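Local coordinates for protein beta-ketoacyl synthase (Pseudomonas aeruginosa, PDB 4CW4) that starts fatty acid biosynthesis by condensing acetyl-CoA with malonyl-acyl carrier protein, giving the primer beta-acetoacetyl-acyl carrier protein, at residues Y162-L165 against T166-A170; S420-I424 against V425-T429. All coordinates share one frame; numbering follows the deposited sequence.

Interaction 1 of 2, residues Y162-L165 against T166-A170; sequences YRAL and TVKSA
A164 and L165 meet K168 across a short linker, where the chain leaves strand 155-163, turns out of the extended conformation at T166 (psi -19°) and again at K168, and runs on into strand 169-171. No backbone hydrogen bond closes the turn at T166; the amide N of V167 lies 3.4 Å from L165 O, at a poor angle. The lysine side chain does the closing instead. It folds back about its CB-CG bond (chi2 -69°) and is extended beyond, so CD and CE run back toward the linker; K168 CE lies 3.2 Å from L165 O and K168 NZ donates to that oxygen at 2.7 Å. The ammonium sits nearly in line with the carbonyl, at a C=O...N angle of 163°. At its end K168 NZ also lies 3.8 Å from A164 CB. L165 packs onto I322 of helix 319-327 and V104 of strand 104-112, and L165 CB rests 3.5 Å from V167 O. The same K168 NZ makes a salt bridge to D102. A buried ammonium is thus held by the D102 carboxylate and L165 O, with P101 O as a weak third partner, which would probably keep it charged and tie the linker to the segment around D102.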
loop_
_atom_site.group_PDB
_atom_site.type_symbol
_atom_site.label_atom_id
_atom_site.label_comp_id
_atom_site.label_asym_id
_atom_site.label_seq_id
_atom_site.Cartn_x
_atom_site.Cartn_y
_atom_site.Cartn_z
ATOM N N TYR A 162 -5.460 32.022 -8.591
ATOM C CA TYR A 162 -6.612 31.149 -8.411
ATOM C C TYR A 162 -7.161 30.693 -9.742
ATOM O O TYR A 162 -7.294 31.482 -10.676
ATOM C CB TYR A 162 -7.667 31.862 -7.558
ATOM C CG TYR A 162 -7.092 32.142 -6.202
ATOM C CD1 TYR A 162 -6.370 33.302 -5.951
ATOM C CD2 TYR A 162 -7.191 31.196 -5.190
ATOM C CE1 TYR A 162 -5.777 33.514 -4.717
ATOM C CE2 TYR A 162 -6.612 31.407 -3.955
ATOM C CZ TYR A 162 -5.910 32.564 -3.722
ATOM O OH TYR A 162 -5.332 32.770 -2.481
ATOM N N ARG A 163 -7.486 29.406 -9.830
ATOM C CA ARG A 163 -7.991 28.848 -11.078
ATOM C C ARG A 163 -9.203 27.972 -10.836
ATOM O O ARG A 163 -9.466 27.547 -9.715
ATOM C CB ARG A 163 -6.901 28.051 -11.800
ATOM C CG ARG A 163 -6.454 26.794 -11.042
ATOM C CD ARG A 163 -5.319 26.078 -11.745
ATOM N NE ARG A 163 -5.740 25.613 -13.067
ATOM C CZ ARG A 163 -6.363 24.465 -13.309
ATOM N NH1 ARG A 163 -6.627 23.614 -12.326
ATOM N NH2 ARG A 163 -6.720 24.168 -14.549
ATOM N N ALA A 164 -9.927 27.700 -11.911
ATOM C CA ALA A 164 -11.081 26.823 -11.847
ATOM C C ALA A 164 -10.671 25.415 -12.259
ATOM O O ALA A 164 -9.863 25.237 -13.159
ATOM C CB ALA A 164 -12.178 27.330 -12.736
ATOM N N LEU A 165 -11.222 24.427 -11.569
ATOM C CA LEU A 165 -11.070 23.031 -11.974
ATOM C C LEU A 165 -12.115 22.733 -13.041
ATOM O O LEU A 165 -13.207 23.298 -13.032
ATOM C CB LEU A 165 -11.294 22.104 -10.779
ATOM C CG LEU A 165 -10.381 22.256 -9.561
ATOM C CD1 LEU A 165 -10.857 21.371 -8.421
ATOM C CD2 LEU A 165 -8.954 21.886 -9.925
ATOM N N THR A 166 -11.801 21.839 -13.964
ATOM C CA THR A 166 -12.795 21.435 -14.960
ATOM C C THR A 166 -13.888 20.537 -14.358
ATOM O O THR A 166 -14.943 20.380 -14.943
ATOM C CB THR A 166 -12.149 20.686 -16.123
ATOM O OG1 THR A 166 -11.547 19.497 -15.619
ATOM C CG2 THR A 166 -11.100 21.571 -16.821
ATOM N N VAL A 167 -13.603 19.949 -13.201
ATOM C CA VAL A 167 -14.506 19.051 -12.481
ATOM C C VAL A 167 -15.112 19.808 -11.309
ATOM O O VAL A 167 -14.390 20.488 -10.576
ATOM C CB VAL A 167 -13.702 17.828 -11.971
ATOM C CG1 VAL A 167 -14.497 16.982 -10.981
ATOM C CG2 VAL A 167 -13.245 16.995 -13.164
ATOM N N LYS A 168 -16.427 19.702 -11.133
ATOM C CA LYS A 168 -17.112 20.478 -10.098
ATOM C C LYS A 168 -17.835 19.609 -9.072
ATOM O O LYS A 168 -18.479 20.158 -8.188
ATOM C CB LYS A 168 -18.163 21.436 -10.700
ATOM C CG LYS A 168 -17.718 22.268 -11.912
ATOM C CD LYS A 168 -16.690 23.310 -11.576
ATOM C CE LYS A 168 -16.309 24.121 -12.822
ATOM N NZ LYS A 168 -15.229 25.065 -12.502
ATOM N N SER A 169 -17.763 18.282 -9.213
ATOM C CA SER A 169 -18.605 17.373 -8.441
ATOM C C SER A 169 -17.822 16.269 -7.739
ATOM O O SER A 169 -16.736 15.922 -8.152
ATOM C CB SER A 169 -19.673 16.762 -9.347
ATOM O OG SER A 169 -19.110 16.352 -10.579
ATOM N N ALA A 170 -18.393 15.746 -6.663
ATOM C CA ALA A 170 -17.777 14.674 -5.872
ATOM C C ALA A 170 -18.800 14.006 -4.974
ATOM O O ALA A 170 -19.830 14.608 -4.650
ATOM C CB ALA A 170 -16.655 15.224 -5.022
#

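Interaction 2 of 2, residues S420-I424 against V425-T429; sequences SAVQI and VGLDT
V425 and A421 are joined by the last regular turn of helix 409-425: V425 N donates to A421 O at 2.9 Å, in an almost straight bond, and I424 N shares the same acceptor. One residue on, G426 N reaches V422 O at 2.9 Å, but the bond is bent to 134° and the donor stands above the carbonyl plane. The side chain of V425 forks at CB, which stands next to I424 C simply through the chain connection; the contacts are made by the two branches. V425 CG1 (chi1 -58°) lies 4.1 Å from I424 CG2. V425 CG2, placed between the backbone N and the carbonyl carbon, comes to 3.3 Å from A421 O. Beyond the segments V425 packs on L550, V532 and V430. Two consecutive helices meet here at a glycine: G426 is the first residue to leave helical angles after helix 409-425 and at the same time the N-cap of helix 427-433. Its positive phi of 91° belongs to a backbone conformation open to glycine, which has no CB to meet the carbonyl oxygen before it. Across the break V422 and L427 run alongside each other in a common direction, V422 CG1 near L427 CG and V422 CG2 4.0 Å from L427 CD2. I424 heads for T390 and L550, on strands 387-394 and 543-550, and also packs against D631 of the second subunit.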
loop_
_atom_site.group_PDB
_atom_site.type_symbol
_atom_site.label_atom_id
_atom_site.label_comp_id
_atom_site.label_asym_id
_atom_site.label_seq_id
_atom_site.Cartn_x
_atom_site.Cartn_y
_atom_site.Cartn_z
ATOM N N SER A 420 -17.089 -20.558 -8.462
ATOM C CA SER A 420 -16.925 -20.885 -7.050
ATOM C C SER A 420 -18.285 -20.889 -6.352
ATOM O O SER A 420 -18.553 -21.745 -5.503
ATOM C CB SER A 420 -15.950 -19.939 -6.357
ATOM O OG SER A 420 -16.505 -18.654 -6.164
ATOM N N ALA A 421 -19.152 -19.945 -6.741
ATOM C CA ALA A 421 -20.478 -19.872 -6.164
ATOM C C ALA A 421 -21.312 -21.093 -6.573
ATOM O O ALA A 421 -22.069 -21.626 -5.773
ATOM C CB ALA A 421 -21.175 -18.567 -6.563
ATOM N N VAL A 422 -21.186 -21.530 -7.820
ATOM C CA VAL A 422 -21.905 -22.721 -8.274
ATOM C C VAL A 422 -21.560 -23.919 -7.388
ATOM O O VAL A 422 -22.429 -24.698 -7.015
ATOM C CB VAL A 422 -21.608 -23.027 -9.760
ATOM C CG1 VAL A 422 -22.137 -24.399 -10.161
ATOM C CG2 VAL A 422 -22.206 -21.943 -10.659
ATOM N N GLN A 423 -20.294 -24.053 -7.013
ATOM C CA GLN A 423 -19.910 -25.177 -6.167
ATOM C C GLN A 423 -20.580 -25.134 -4.807
ATOM O O GLN A 423 -20.817 -26.170 -4.198
ATOM C CB GLN A 423 -18.400 -25.204 -5.958
ATOM C CG GLN A 423 -17.603 -25.393 -7.222
ATOM C CD GLN A 423 -16.205 -25.858 -6.924
ATOM O OE1 GLN A 423 -15.215 -25.171 -7.231
ATOM N NE2 GLN A 423 -16.107 -27.035 -6.318
ATOM N N ILE A 424 -20.871 -23.936 -4.318
ATOM C CA ILE A 424 -21.357 -23.789 -2.957
ATOM C C ILE A 424 -22.877 -23.770 -2.882
ATOM O O ILE A 424 -23.438 -24.417 -2.012
ATOM C CB ILE A 424 -20.738 -22.549 -2.262
ATOM C CG1 ILE A 424 -19.233 -22.777 -2.046
ATOM C CG2 ILE A 424 -21.438 -22.277 -0.928
ATOM C CD1 ILE A 424 -18.435 -21.538 -1.598
ATOM N N VAL A 425 -23.541 -23.049 -3.785
ATOM C CA VAL A 425 -25.005 -22.910 -3.720
ATOM C C VAL A 425 -25.741 -23.620 -4.858
ATOM O O VAL A 425 -26.961 -23.735 -4.825
ATOM C CB VAL A 425 -25.475 -21.407 -3.670
ATOM C CG1 VAL A 425 -24.884 -20.675 -2.482
ATOM C CG2 VAL A 425 -25.124 -20.672 -4.959
ATOM N N GLY A 426 -25.007 -24.097 -5.859
ATOM C CA GLY A 426 -25.604 -24.758 -7.002
ATOM C C GLY A 426 -25.937 -23.838 -8.150
ATOM O O GLY A 426 -26.089 -22.621 -7.960
ATOM N N LEU A 427 -26.062 -24.422 -9.336
ATOM C CA LEU A 427 -26.327 -23.670 -10.558
ATOM C C LEU A 427 -27.651 -22.928 -10.534
ATOM O O LEU A 427 -27.735 -21.812 -11.017
ATOM C CB LEU A 427 -26.357 -24.600 -11.766
ATOM C CG LEU A 427 -25.223 -24.587 -12.770
ATOM C CD1 LEU A 427 -25.595 -25.540 -13.907
ATOM C CD2 LEU A 427 -24.895 -23.172 -13.284
ATOM N N ASP A 428 -28.699 -23.565 -10.017
ATOM C CA ASP A 428 -30.024 -22.943 -10.012
ATOM C C ASP A 428 -30.015 -21.647 -9.215
ATOM O O ASP A 428 -30.549 -20.629 -9.664
ATOM C CB ASP A 428 -31.074 -23.900 -9.450
ATOM C CG ASP A 428 -32.468 -23.293 -9.452
ATOM O OD1 ASP A 428 -33.047 -23.162 -10.545
ATOM O OD2 ASP A 428 -32.971 -22.932 -8.365
ATOM N N THR A 429 -29.399 -21.675 -8.036
ATOM C CA THR A 429 -29.346 -20.476 -7.196
ATOM C C THR A 429 -28.521 -19.370 -7.863
ATOM O O THR A 429 -28.874 -18.210 -7.800
ATOM C CB THR A 429 -28.822 -20.801 -5.787
ATOM O OG1 THR A 429 -29.767 -21.643 -5.124
ATOM C CG2 THR A 429 -28.652 -19.532 -4.966
#

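How the interactions relate
Both are contacts within one continuous piece of chain in the ketosynthase region, yet they lie on opposite sides of the chain's centre, their own centres about 47 Å apart and without touching. Interaction 1 is the more buried, although A164 and T166 are exposed; it joins two strands belonging to separate two-stranded sheets. The bond across it comes from a lysine side chain, while the main chain pairs with neighbouring parts of the fold. V167 there comes within about 11 Å, side chain to side chain, of H477, a predicted active-site residue. Interaction 2 lies away from the active site, is partly buried, and joins two consecutive helices through main-chain bonds and aliphatic contacts. Each also reaches the second subunit of the homodimer.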